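Side-chain contacts in TssK (Serratia sp. FS14, PDB 5Y0E), which probably serves as a trimeric baseplate component of the bacterial type VI secretion system, linking the phage-like tail to the envelope-spanning membrane complex: residues 71-76 with 121-126; 150-155 with 161-166; 397-400 with 404-407. All coordinates share one frame; numbering follows the deposited sequence.

Contact 1 (71-76 with 121-126); sequences DGTPFR and LARYLA
Asp71 and Thr73 share the guanidinium group of Arg123, which reaches them from the opposite direction and meets both with its edge. The charged part is a salt bridge: Arg123 NH1 lies 2.7 Å from Asp71 OD2 with an N-H...O angle of 152°. The carboxylate and guanidinium planes are 49° apart and only OD2 of the acid bonds to the arginine, consistent with OD1 being engaged by the turn. The neutral part is straighter. Arg123 NH2 donates to Thr73 OG1 at 2.8 Å and 167°, and the acceptor again lies close to the guanidinium plane. The arginine chain bends at chi3, which swings the flat end across to the loop. NH1 also bonds to Pro103 O, so it has a second acceptor besides the carboxylate.

Within 71-76, Asp71 OD1 accepts from Thr73 N at 3.2 Å and from Thr73 OG1 at 2.8 Å, both on the same face of the carboxylate. Thr73 OG1 thus couples the turn to the arginine. The bond from Thr73 N makes this an Asx turn, here placed just before strand 74-78 and tied by Arg123, the residue just before strand 124-131, to another sheet.

Contact 2 (150-155 with 161-166); sequences RLRLML and AEWTAL
A Met-aromatic contact joins Met154 to Trp163, and Arg152, two residues back on the same strand, adds its guanidinium beside the indole. The evidence for the first pair is the position of the methionine methyl. Met154 CE stands 3.5 Å from the centroid of the Trp163 six-membered ring and 11° off its normal, which is CH-pi geometry over the face. Met154 SD lies farther out above the same ring, 4.7 Å from the centroid, so the methyl makes the closer approach. The side chain gets there with CG set between the backbone N and the carbonyl carbon (chi1 46°) and a bend at chi3. The model also crowds this methyl against the Arg152 chain, so its exact place is doubtful.

Strands 142-155 and 163-174 are not neighbours in the mixed sheet: strand 96-103 runs between them, antiparallel to both. The contact is therefore a bridge over a central strand, and Arg152 CA and Ala165 CA, the nearest pair, are still 9.0 Å apart. On that middle strand Trp163 touches Ala101 and Pro103.

Arg152 meets the indole differently. Trp163 CH2 sits over the centre of one guanidinium face, 3.7 Å from Arg152 CZ, while the two planes are inclined by 49°. Leu121, in the loop before strand 124-131, also packs against Trp163.

Contact 3 (397-400 with 404-407); sequences IPYH and TYFE
Tyr405 extends its ring from strand 404-408 across the loop residues 397-400, and Ile397 and Tyr399 both come obliquely from the same face of the ring, Ile397 toward CE2 and Tyr399 toward CE1. Ile397 CD1 approaches Tyr405 CE2 at 4.0 Å, the two side chains sliding past each other in opposite directions. Tyr399 CD1 comes to 3.4 Å from Tyr405 CE1. The tyrosine rings are inclined by 39° with centroids 5.6 Å apart, which is an oblique packing. Tyr405 CE1 lies near the plane of the Tyr399 ring, at its edge.

The polar bond is at the end of the phenol. His400 N donates to Tyr405 OH at 2.8 Å with an N-H...O angle of 156°, close to the plane of the Tyr405 ring. Tyr405 keeps CG beside its own backbone N (chi1 -68°), which carries the hydroxyl over to that amide. The His400 side chain crosses Tyr405 at about a right angle and has its own polar partner, NE2 bonding to Glu438 on strand 436-443.

A buried aromatic ring thus packs through its carbons, while its hydroxyl oxygen accepts a main-chain N-H. This pairing implies that the loop is held by its backbone as well as by its side chains.

How the contacts relate
Contacts 1 and 2 sit together, their centres about 10 Å apart, and both reach the mixed sheet in which strands 124-131 and 142-155 are neighbours, contact 1 through 121-126 alone; Arg123 and Arg150 are joined there through the backbone. Contact 3 is on the opposite side of the chain's centre, its centre about 59 Å from that of contact 1, at the eight-stranded antiparallel sheet. Contact 1 is buried, charged and joins two sheets. Contact 2, partly buried, works through aromatic, sulfur and guanidinium groups within one sheet. Contact 3 mixes a buried tyrosine with an exposed one and ties a loop to the strand that follows it by a hydrogen bond to the main chain.

Contact 1 (71-76 with 121-126)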
ATOM      1  N   ASP A  71      15.422  -6.022 -21.303  1.00 46.07           N
ATOM      2  CA  ASP A  71      14.968  -5.746 -22.653  1.00 44.63           C
ATOM      3  C   ASP A  71      13.557  -6.252 -22.919  1.00 44.00           C
ATOM      4  O   ASP A  71      13.075  -6.113 -24.038  1.00 46.59           O
ATOM      5  CB  ASP A  71      15.926  -6.347 -23.673  1.00 41.44           C
ATOM      6  CG  ASP A  71      15.823  -7.831 -23.742  1.00 46.11           C
ATOM      7  OD1 ASP A  71      15.333  -8.447 -22.781  1.00 45.13           O
ATOM      8  OD2 ASP A  71      16.250  -8.387 -24.754  1.00 49.57           O
ATOM      9  N   GLY A  72      12.898  -6.829 -21.926  1.00 42.30           N
ATOM     10  CA  GLY A  72      11.525  -7.254 -22.030  1.00 40.23           C
ATOM     11  C   GLY A  72      11.337  -8.747 -22.153  1.00 43.95           C
ATOM     12  O   GLY A  72      10.198  -9.214 -22.191  1.00 40.79           O
ATOM     13  N   THR A  73      12.412  -9.504 -22.190  1.00 45.29           N
ATOM     14  CA  THR A  73      12.316 -10.901 -22.538  1.00 41.71           C
ATOM     15  C   THR A  73      11.985 -11.733 -21.316  1.00 40.45           C
ATOM     16  O   THR A  73      12.788 -11.781 -20.388  1.00 43.31           O
ATOM     17  CB  THR A  73      13.612 -11.363 -23.129  1.00 40.56           C
ATOM     18  OG1 THR A  73      13.970 -10.476 -24.178  1.00 39.64           O
ATOM     19  CG2 THR A  73      13.468 -12.762 -23.660  1.00 40.74           C
ATOM     20  N   PRO A  74      10.842 -12.399 -21.278  1.00 39.47           N
ATOM     21  CA  PRO A  74      10.561 -13.333 -20.186  1.00 39.58           C
ATOM     22  C   PRO A  74      11.369 -14.603 -20.326  1.00 40.02           C
ATOM     23  O   PRO A  74      11.764 -14.992 -21.420  1.00 41.92           O
ATOM     24  CB  PRO A  74       9.071 -13.621 -20.349  1.00 39.79           C
ATOM     25  CG  PRO A  74       8.786 -13.342 -21.762  1.00 38.73           C
ATOM     26  CD  PRO A  74       9.717 -12.278 -22.212  1.00 39.82           C
ATOM     27  N   PHE A  75      11.604 -15.261 -19.199  1.00 39.23           N
ATOM     28  CA  PHE A  75      12.384 -16.483 -19.181  1.00 35.68           C
ATOM     29  C   PHE A  75      11.954 -17.322 -18.002  1.00 39.96           C
ATOM     30  O   PHE A  75      11.446 -16.816 -17.007  1.00 45.66           O
ATOM     31  CB  PHE A  75      13.896 -16.224 -19.091  1.00 37.81           C
ATOM     32  CG  PHE A  75      14.312 -15.541 -17.826  1.00 40.22           C
ATOM     33  CD1 PHE A  75      14.603 -16.268 -16.698  1.00 41.48           C
ATOM     34  CD2 PHE A  75      14.367 -14.171 -17.762  1.00 38.04           C
ATOM     35  CE1 PHE A  75      14.937 -15.643 -15.547  1.00 39.43           C
ATOM     36  CE2 PHE A  75      14.710 -13.552 -16.618  1.00 38.08           C
ATOM     37  CZ  PHE A  75      14.994 -14.283 -15.505  1.00 40.42           C
ATOM     38  N   ARG A  76      12.221 -18.613 -18.120  1.00 39.84           N
ATOM     39  CA  ARG A  76      11.907 -19.594 -17.100  1.00 44.72           C
ATOM     40  C   ARG A  76      12.723 -20.837 -17.412  1.00 50.99           C
ATOM     41  O   ARG A  76      12.732 -21.288 -18.555  1.00 57.28           O
ATOM     42  CB  ARG A  76      10.412 -19.910 -17.090  1.00 49.48           C
ATOM     43  CG  ARG A  76      10.032 -21.065 -16.197  1.00 55.97           C
ATOM     44  CD  ARG A  76       8.546 -21.368 -16.288  1.00 65.88           C
ATOM     45  NE  ARG A  76       7.757 -20.143 -16.232  1.00 70.15           N
ATOM     46  CZ  ARG A  76       7.298 -19.599 -15.107  1.00 70.62           C
ATOM     47  NH1 ARG A  76       7.538 -20.177 -13.937  1.00 66.63           N
ATOM     48  NH2 ARG A  76       6.597 -18.472 -15.149  1.00 68.44           N
ATOM     49  N   LEU A 121      26.508 -13.348 -30.297  1.00 59.63           N
ATOM     50  CA  LEU A 121      25.366 -12.639 -29.789  1.00 58.83           C
ATOM     51  C   LEU A 121      23.999 -13.049 -30.265  1.00 57.46           C
ATOM     52  O   LEU A 121      23.133 -12.225 -30.422  1.00 57.71           O
ATOM     53  CB  LEU A 121      25.565 -11.171 -30.051  1.00 64.71           C
ATOM     54  CG  LEU A 121      26.940 -10.812 -29.543  1.00 61.77           C
ATOM     55  CD1 LEU A 121      27.330  -9.463 -30.082  1.00 64.01           C
ATOM     56  CD2 LEU A 121      26.904 -10.795 -28.037  1.00 55.71           C
ATOM     57  N   ALA A 122      23.804 -14.327 -30.477  1.00 52.96           N
ATOM     58  CA  ALA A 122      22.523 -14.820 -30.887  1.00 53.78           C
ATOM     59  C   ALA A 122      21.669 -15.037 -29.668  1.00 52.41           C
ATOM     60  O   ALA A 122      22.150 -15.423 -28.649  1.00 52.67           O
ATOM     61  CB  ALA A 122      22.685 -16.104 -31.654  1.00 54.45           C
ATOM     62  N   ARG A 123      20.385 -14.797 -29.786  1.00 50.72           N
ATOM     63  CA  ARG A 123      19.513 -14.965 -28.665  1.00 47.41           C
ATOM     64  C   ARG A 123      19.050 -16.385 -28.512  1.00 47.00           C
ATOM     65  O   ARG A 123      18.693 -16.801 -27.446  1.00 46.78           O
ATOM     66  CB  ARG A 123      18.320 -14.041 -28.792  1.00 51.45           C
ATOM     67  CG  ARG A 123      18.629 -12.616 -28.421  1.00 50.59           C
ATOM     68  CD  ARG A 123      17.602 -11.630 -28.909  1.00 47.77           C
ATOM     69  NE  ARG A 123      16.336 -11.834 -28.259  1.00 49.01           N
ATOM     70  CZ  ARG A 123      15.943 -11.204 -27.170  1.00 49.43           C
ATOM     71  NH1 ARG A 123      16.715 -10.325 -26.599  1.00 50.13           N
ATOM     72  NH2 ARG A 123      14.766 -11.452 -26.659  1.00 46.92           N
ATOM     73  N   TYR A 124      19.086 -17.147 -29.580  1.00 47.96           N
ATOM     74  CA  TYR A 124      18.605 -18.495 -29.491  1.00 50.35           C
ATOM     75  C   TYR A 124      19.532 -19.552 -30.017  1.00 53.47           C
ATOM     76  O   TYR A 124      20.328 -19.310 -30.882  1.00 53.55           O
ATOM     77  CB  TYR A 124      17.285 -18.601 -30.230  1.00 51.38           C
ATOM     78  CG  TYR A 124      16.159 -17.847 -29.594  1.00 49.35           C
ATOM     79  CD1 TYR A 124      15.374 -18.435 -28.655  1.00 48.06           C
ATOM     80  CD2 TYR A 124      15.887 -16.552 -29.946  1.00 49.90           C
ATOM     81  CE1 TYR A 124      14.352 -17.762 -28.070  1.00 49.35           C
ATOM     82  CE2 TYR A 124      14.865 -15.867 -29.365  1.00 51.23           C
ATOM     83  CZ  TYR A 124      14.099 -16.485 -28.427  1.00 52.25           C
ATOM     84  OH  TYR A 124      13.076 -15.820 -27.837  1.00 52.87           O
ATOM     85  N   LEU A 125      19.410 -20.739 -29.454  1.00 52.09           N
ATOM     86  CA  LEU A 125      20.159 -21.886 -29.887  1.00 52.71           C
ATOM     87  C   LEU A 125      19.124 -22.890 -30.295  1.00 54.74           C
ATOM     88  O   LEU A 125      18.305 -23.276 -29.506  1.00 53.46           O
ATOM     89  CB  LEU A 125      20.984 -22.456 -28.772  1.00 54.33           C
ATOM     90  CG  LEU A 125      21.691 -23.716 -29.205  1.00 55.09           C
ATOM     91  CD1 LEU A 125      22.806 -23.370 -30.154  1.00 57.25           C
ATOM     92  CD2 LEU A 125      22.203 -24.460 -28.002  1.00 60.80           C
ATOM     93  N   ALA A 126      19.193 -23.343 -31.528  1.00 55.23           N
ATOM     94  CA  ALA A 126      18.192 -24.252 -32.060  1.00 53.86           C
ATOM     95  C   ALA A 126      18.474 -25.680 -31.624  1.00 53.45           C
ATOM     96  O   ALA A 126      19.624 -26.112 -31.580  1.00 55.20           O
ATOM     97  CB  ALA A 126      18.153 -24.168 -33.580  1.00 54.56           C
TER

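Contact 2 (150-155 with 161-166)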
ATOM      1  N   ARG A 150      19.516 -18.147 -24.986  1.00 46.08           N
ATOM      2  CA  ARG A 150      20.909 -18.205 -24.639  1.00 47.14           C
ATOM      3  C   ARG A 150      21.283 -17.337 -23.461  1.00 47.41           C
ATOM      4  O   ARG A 150      21.996 -16.375 -23.583  1.00 46.19           O
ATOM      5  CB  ARG A 150      21.741 -17.875 -25.852  1.00 48.58           C
ATOM      6  CG  ARG A 150      21.350 -18.735 -27.028  1.00 50.34           C
ATOM      7  CD  ARG A 150      22.500 -19.065 -27.925  1.00 49.81           C
ATOM      8  NE  ARG A 150      23.337 -17.917 -28.121  1.00 54.29           N
ATOM      9  CZ  ARG A 150      24.631 -17.903 -27.887  1.00 55.82           C
ATOM     10  NH1 ARG A 150      25.220 -18.968 -27.453  1.00 60.41           N
ATOM     11  NH2 ARG A 150      25.326 -16.830 -28.082  1.00 54.59           N
ATOM     12  N   LEU A 151      20.790 -17.732 -22.307  1.00 47.71           N
ATOM     13  CA  LEU A 151      21.040 -17.057 -21.083  1.00 46.65           C
ATOM     14  C   LEU A 151      22.420 -17.432 -20.652  1.00 47.04           C
ATOM     15  O   LEU A 151      22.902 -18.494 -20.933  1.00 49.76           O
ATOM     16  CB  LEU A 151      20.040 -17.490 -20.042  1.00 43.31           C
ATOM     17  CG  LEU A 151      18.621 -17.060 -20.281  1.00 44.19           C
ATOM     18  CD1 LEU A 151      17.770 -17.579 -19.161  1.00 41.01           C
ATOM     19  CD2 LEU A 151      18.561 -15.565 -20.333  1.00 44.17           C
ATOM     20  N   ARG A 152      23.059 -16.545 -19.943  1.00 45.39           N
ATOM     21  CA  ARG A 152      24.388 -16.813 -19.542  1.00 48.08           C
ATOM     22  C   ARG A 152      24.807 -16.141 -18.262  1.00 48.44           C
ATOM     23  O   ARG A 152      24.521 -14.991 -18.049  1.00 48.13           O
ATOM     24  CB  ARG A 152      25.288 -16.327 -20.652  1.00 50.30           C
ATOM     25  CG  ARG A 152      26.746 -16.387 -20.310  1.00 57.71           C
ATOM     26  CD  ARG A 152      27.592 -15.543 -21.213  1.00 56.44           C
ATOM     27  NE  ARG A 152      27.658 -16.144 -22.513  1.00 63.37           N
ATOM     28  CZ  ARG A 152      28.600 -15.871 -23.387  1.00 68.38           C
ATOM     29  NH1 ARG A 152      29.540 -15.009 -23.054  1.00 74.21           N
ATOM     30  NH2 ARG A 152      28.594 -16.439 -24.577  1.00 64.54           N
ATOM     31  N   LEU A 153      25.475 -16.872 -17.381  1.00 46.27           N
ATOM     32  CA  LEU A 153      25.996 -16.299 -16.159  1.00 45.78           C
ATOM     33  C   LEU A 153      27.350 -15.711 -16.452  1.00 44.39           C
ATOM     34  O   LEU A 153      28.130 -16.343 -17.104  1.00 51.82           O
ATOM     35  CB  LEU A 153      26.127 -17.367 -15.112  1.00 42.83           C
ATOM     36  CG  LEU A 153      24.776 -17.908 -14.760  1.00 41.15           C
ATOM     37  CD1 LEU A 153      24.893 -19.322 -14.288  1.00 46.19           C
ATOM     38  CD2 LEU A 153      24.111 -17.041 -13.734  1.00 40.54           C
ATOM     39  N   MET A 154      27.605 -14.496 -16.012  1.00 43.98           N
ATOM     40  CA  MET A 154      28.867 -13.830 -16.249  1.00 49.38           C
ATOM     41  C   MET A 154      29.211 -12.757 -15.222  1.00 50.77           C
ATOM     42  O   MET A 154      28.456 -12.508 -14.325  1.00 48.83           O
ATOM     43  CB  MET A 154      28.904 -13.246 -17.648  1.00 30.00           C
ATOM     44  CG  MET A 154      27.690 -12.483 -18.076  1.00 30.00           C
ATOM     45  SD  MET A 154      28.001 -11.477 -19.512  1.00 30.00           S
ATOM     46  CE  MET A 154      27.575 -12.638 -20.752  1.00 30.00           C
ATOM     47  N   LEU A 155      30.375 -12.145 -15.344  1.00 47.80           N
ATOM     48  CA  LEU A 155      30.785 -11.100 -14.424  1.00 54.95           C
ATOM     49  C   LEU A 155      30.236  -9.760 -14.878  1.00 52.92           C
ATOM     50  O   LEU A 155      30.172  -9.478 -16.072  1.00 54.14           O
ATOM     51  CB  LEU A 155      32.307 -11.021 -14.333  1.00 60.38           C
ATOM     52  CG  LEU A 155      33.047 -12.311 -14.003  1.00 58.18           C
ATOM     53  CD1 LEU A 155      34.512 -12.032 -13.841  1.00 61.42           C
ATOM     54  CD2 LEU A 155      32.474 -12.934 -12.755  1.00 53.53           C
ATOM     55  N   ALA A 161      27.013  -3.042 -24.016  1.00 55.26           N
ATOM     56  CA  ALA A 161      25.697  -2.673 -24.528  1.00 56.53           C
ATOM     57  C   ALA A 161      25.052  -3.738 -25.394  1.00 53.82           C
ATOM     58  O   ALA A 161      23.903  -3.560 -25.791  1.00 55.82           O
ATOM     59  CB  ALA A 161      25.789  -1.384 -25.335  1.00 53.49           C
ATOM     60  N   GLU A 162      25.745  -4.810 -25.728  1.00 55.33           N
ATOM     61  CA  GLU A 162      25.111  -5.869 -26.491  1.00 54.26           C
ATOM     62  C   GLU A 162      24.418  -6.871 -25.599  1.00 53.48           C
ATOM     63  O   GLU A 162      23.980  -7.915 -26.083  1.00 55.31           O
ATOM     64  CB  GLU A 162      26.133  -6.578 -27.380  1.00 57.56           C
ATOM     65  CG  GLU A 162      26.984  -5.649 -28.249  1.00 59.56           C
ATOM     66  CD  GLU A 162      26.175  -4.559 -28.948  1.00 66.47           C
ATOM     67  OE1 GLU A 162      26.661  -3.413 -29.014  1.00 72.35           O
ATOM     68  OE2 GLU A 162      25.060  -4.834 -29.439  1.00 68.39           O
ATOM     69  N   TRP A 163      24.303  -6.582 -24.312  1.00 51.14           N
ATOM     70  CA  TRP A 163      23.637  -7.476 -23.388  1.00 48.11           C
ATOM     71  C   TRP A 163      22.749  -6.658 -22.477  1.00 47.63           C
ATOM     72  O   TRP A 163      23.025  -5.488 -22.218  1.00 49.58           O
ATOM     73  CB  TRP A 163      24.625  -8.266 -22.531  1.00 47.90           C
ATOM     74  CG  TRP A 163      25.609  -9.076 -23.280  1.00 50.54           C
ATOM     75  CD1 TRP A 163      26.698  -8.623 -23.969  1.00 48.98           C
ATOM     76  CD2 TRP A 163      25.619 -10.499 -23.406  1.00 48.26           C
ATOM     77  NE1 TRP A 163      27.371  -9.678 -24.526  1.00 48.10           N
ATOM     78  CE2 TRP A 163      26.729 -10.840 -24.192  1.00 48.43           C
ATOM     79  CE3 TRP A 163      24.796 -11.511 -22.936  1.00 45.77           C
ATOM     80  CZ2 TRP A 163      27.029 -12.144 -24.511  1.00 46.57           C
ATOM     81  CZ3 TRP A 163      25.095 -12.797 -23.256  1.00 47.79           C
ATOM     82  CH2 TRP A 163      26.200 -13.108 -24.033  1.00 48.29           C
ATOM     83  N   THR A 164      21.667  -7.272 -22.020  1.00 45.93           N
ATOM     84  CA  THR A 164      21.020  -6.841 -20.798  1.00 42.92           C
ATOM     85  C   THR A 164      21.227  -7.932 -19.773  1.00 43.95           C
ATOM     86  O   THR A 164      21.532  -9.072 -20.109  1.00 44.86           O
ATOM     87  CB  THR A 164      19.523  -6.559 -20.962  1.00 43.36           C
ATOM     88  OG1 THR A 164      18.830  -7.766 -21.277  1.00 49.44           O
ATOM     89  CG2 THR A 164      19.274  -5.524 -22.017  1.00 41.68           C
ATOM     90  N   ALA A 165      21.076  -7.571 -18.510  1.00 43.13           N
ATOM     91  CA  ALA A 165      21.408  -8.526 -17.472  1.00 42.45           C
ATOM     92  C   ALA A 165      20.663  -8.196 -16.197  1.00 42.74           C
ATOM     93  O   ALA A 165      20.318  -7.044 -15.941  1.00 43.77           O
ATOM     94  CB  ALA A 165      22.911  -8.543 -17.202  1.00 42.33           C
ATOM     95  N   LEU A 166      20.456  -9.221 -15.389  1.00 40.73           N
ATOM     96  CA  LEU A 166      19.915  -9.079 -14.054  1.00 41.60           C
ATOM     97  C   LEU A 166      20.961  -9.553 -13.060  1.00 41.96           C
ATOM     98  O   LEU A 166      21.593 -10.585 -13.268  1.00 46.09           O
ATOM     99  CB  LEU A 166      18.628  -9.896 -13.881  1.00 40.97           C
ATOM    100  CG  LEU A 166      17.450  -9.714 -14.829  1.00 38.06           C
ATOM    101  CD1 LEU A 166      16.417 -10.768 -14.567  1.00 39.01           C
ATOM    102  CD2 LEU A 166      16.852  -8.363 -14.667  1.00 40.14           C
TER

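Contact 3 (397-400 with 404-407)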
ATOM      1  N   ILE A 397      16.569  -3.723  28.854  1.00 45.99           N
ATOM      2  CA  ILE A 397      15.213  -3.789  28.321  1.00 43.83           C
ATOM      3  C   ILE A 397      14.350  -2.881  29.175  1.00 43.65           C
ATOM      4  O   ILE A 397      14.757  -2.494  30.273  1.00 46.46           O
ATOM      5  CB  ILE A 397      14.669  -5.234  28.298  1.00 44.77           C
ATOM      6  CG1 ILE A 397      14.551  -5.773  29.712  1.00 48.75           C
ATOM      7  CG2 ILE A 397      15.548  -6.093  27.471  1.00 44.74           C
ATOM      8  CD1 ILE A 397      13.756  -7.026  29.795  1.00 47.33           C
ATOM      9  N   PRO A 398      13.176  -2.493  28.692  1.00 44.40           N
ATOM     10  CA  PRO A 398      12.309  -1.644  29.502  1.00 41.01           C
ATOM     11  C   PRO A 398      11.815  -2.406  30.709  1.00 43.50           C
ATOM     12  O   PRO A 398      11.564  -3.602  30.642  1.00 44.79           O
ATOM     13  CB  PRO A 398      11.156  -1.310  28.551  1.00 40.17           C
ATOM     14  CG  PRO A 398      11.627  -1.616  27.226  1.00 37.31           C
ATOM     15  CD  PRO A 398      12.592  -2.722  27.362  1.00 42.31           C
ATOM     16  N   TYR A 399      11.660  -1.710  31.813  1.00 43.16           N
ATOM     17  CA  TYR A 399      11.160  -2.312  33.031  1.00 43.13           C
ATOM     18  C   TYR A 399       9.760  -1.802  33.295  1.00 46.42           C
ATOM     19  O   TYR A 399       9.583  -0.612  33.544  1.00 51.24           O
ATOM     20  CB  TYR A 399      12.054  -1.984  34.213  1.00 45.07           C
ATOM     21  CG  TYR A 399      11.380  -2.210  35.537  1.00 44.17           C
ATOM     22  CD1 TYR A 399      11.141  -3.468  35.997  1.00 42.59           C
ATOM     23  CD2 TYR A 399      10.973  -1.153  36.310  1.00 47.77           C
ATOM     24  CE1 TYR A 399      10.543  -3.675  37.171  1.00 46.94           C
ATOM     25  CE2 TYR A 399      10.365  -1.353  37.503  1.00 45.01           C
ATOM     26  CZ  TYR A 399      10.150  -2.619  37.924  1.00 46.83           C
ATOM     27  OH  TYR A 399       9.543  -2.832  39.121  1.00 51.87           O
ATOM     28  N   HIS A 400       8.781  -2.700  33.264  1.00 46.15           N
ATOM     29  CA  HIS A 400       7.414  -2.376  33.644  1.00 44.76           C
ATOM     30  C   HIS A 400       7.216  -2.658  35.122  1.00 45.34           C
ATOM     31  O   HIS A 400       7.278  -3.808  35.555  1.00 43.42           O
ATOM     32  CB  HIS A 400       6.404  -3.176  32.834  1.00 48.95           C
ATOM     33  CG  HIS A 400       6.663  -3.161  31.369  1.00 51.43           C
ATOM     34  ND1 HIS A 400       7.271  -2.101  30.734  1.00 49.01           N
ATOM     35  CD2 HIS A 400       6.414  -4.082  30.414  1.00 51.60           C
ATOM     36  CE1 HIS A 400       7.377  -2.368  29.446  1.00 51.11           C
ATOM     37  NE2 HIS A 400       6.870  -3.566  29.227  1.00 54.48           N
ATOM     38  N   THR A 404       7.345  -9.190  36.916  1.00 44.01           N
ATOM     39  CA  THR A 404       8.418  -9.982  37.463  1.00 43.43           C
ATOM     40  C   THR A 404       9.259 -10.473  36.309  1.00 47.62           C
ATOM     41  O   THR A 404       8.736 -10.788  35.241  1.00 49.97           O
ATOM     42  CB  THR A 404       7.881 -11.150  38.267  1.00 46.59           C
ATOM     43  OG1 THR A 404       7.084 -10.635  39.322  1.00 51.06           O
ATOM     44  CG2 THR A 404       8.989 -11.944  38.874  1.00 47.72           C
ATOM     45  N   TYR A 405      10.560 -10.516  36.529  1.00 48.05           N
ATOM     46  CA  TYR A 405      11.523 -10.810  35.491  1.00 47.98           C
ATOM     47  C   TYR A 405      12.253 -12.075  35.874  1.00 50.91           C
ATOM     48  O   TYR A 405      12.871 -12.142  36.938  1.00 53.95           O
ATOM     49  CB  TYR A 405      12.485  -9.648  35.308  1.00 44.83           C
ATOM     50  CG  TYR A 405      11.775  -8.476  34.739  1.00 44.95           C
ATOM     51  CD1 TYR A 405      10.974  -7.671  35.538  1.00 44.85           C
ATOM     52  CD2 TYR A 405      11.869  -8.187  33.397  1.00 43.78           C
ATOM     53  CE1 TYR A 405      10.305  -6.621  35.013  1.00 43.99           C
ATOM     54  CE2 TYR A 405      11.203  -7.137  32.862  1.00 44.68           C
ATOM     55  CZ  TYR A 405      10.420  -6.359  33.664  1.00 45.39           C
ATOM     56  OH  TYR A 405       9.772  -5.306  33.092  1.00 46.89           O
ATOM     57  N   PHE A 406      12.156 -13.075  35.023  1.00 51.01           N
ATOM     58  CA  PHE A 406      12.795 -14.356  35.241  1.00 51.92           C
ATOM     59  C   PHE A 406      13.894 -14.513  34.215  1.00 53.16           C
ATOM     60  O   PHE A 406      13.637 -14.431  33.014  1.00 53.56           O
ATOM     61  CB  PHE A 406      11.785 -15.487  35.118  1.00 55.24           C
ATOM     62  CG  PHE A 406      10.689 -15.407  36.110  1.00 53.43           C
ATOM     63  CD1 PHE A 406      10.840 -15.954  37.362  1.00 55.69           C
ATOM     64  CD2 PHE A 406       9.507 -14.779  35.797  1.00 56.28           C
ATOM     65  CE1 PHE A 406       9.839 -15.886  38.280  1.00 54.28           C
ATOM     66  CE2 PHE A 406       8.493 -14.708  36.724  1.00 57.90           C
ATOM     67  CZ  PHE A 406       8.661 -15.268  37.965  1.00 57.46           C
ATOM     68  N   GLU A 407      15.109 -14.721  34.678  1.00 58.08           N
ATOM     69  CA  GLU A 407      16.172 -15.115  33.776  1.00 60.67           C
ATOM     70  C   GLU A 407      16.114 -16.621  33.572  1.00 65.86           C
ATOM     71  O   GLU A 407      15.776 -17.371  34.491  1.00 66.76           O
ATOM     72  CB  GLU A 407      17.524 -14.692  34.335  1.00 60.55           C
ATOM     73  CG  GLU A 407      18.694 -14.902  33.402  1.00 66.10           C
ATOM     74  CD  GLU A 407      19.841 -13.952  33.705  1.00 67.78           C
ATOM     75  OE1 GLU A 407      19.883 -13.422  34.837  1.00 66.66           O
ATOM     76  OE2 GLU A 407      20.683 -13.731  32.811  1.00 65.12           O
TER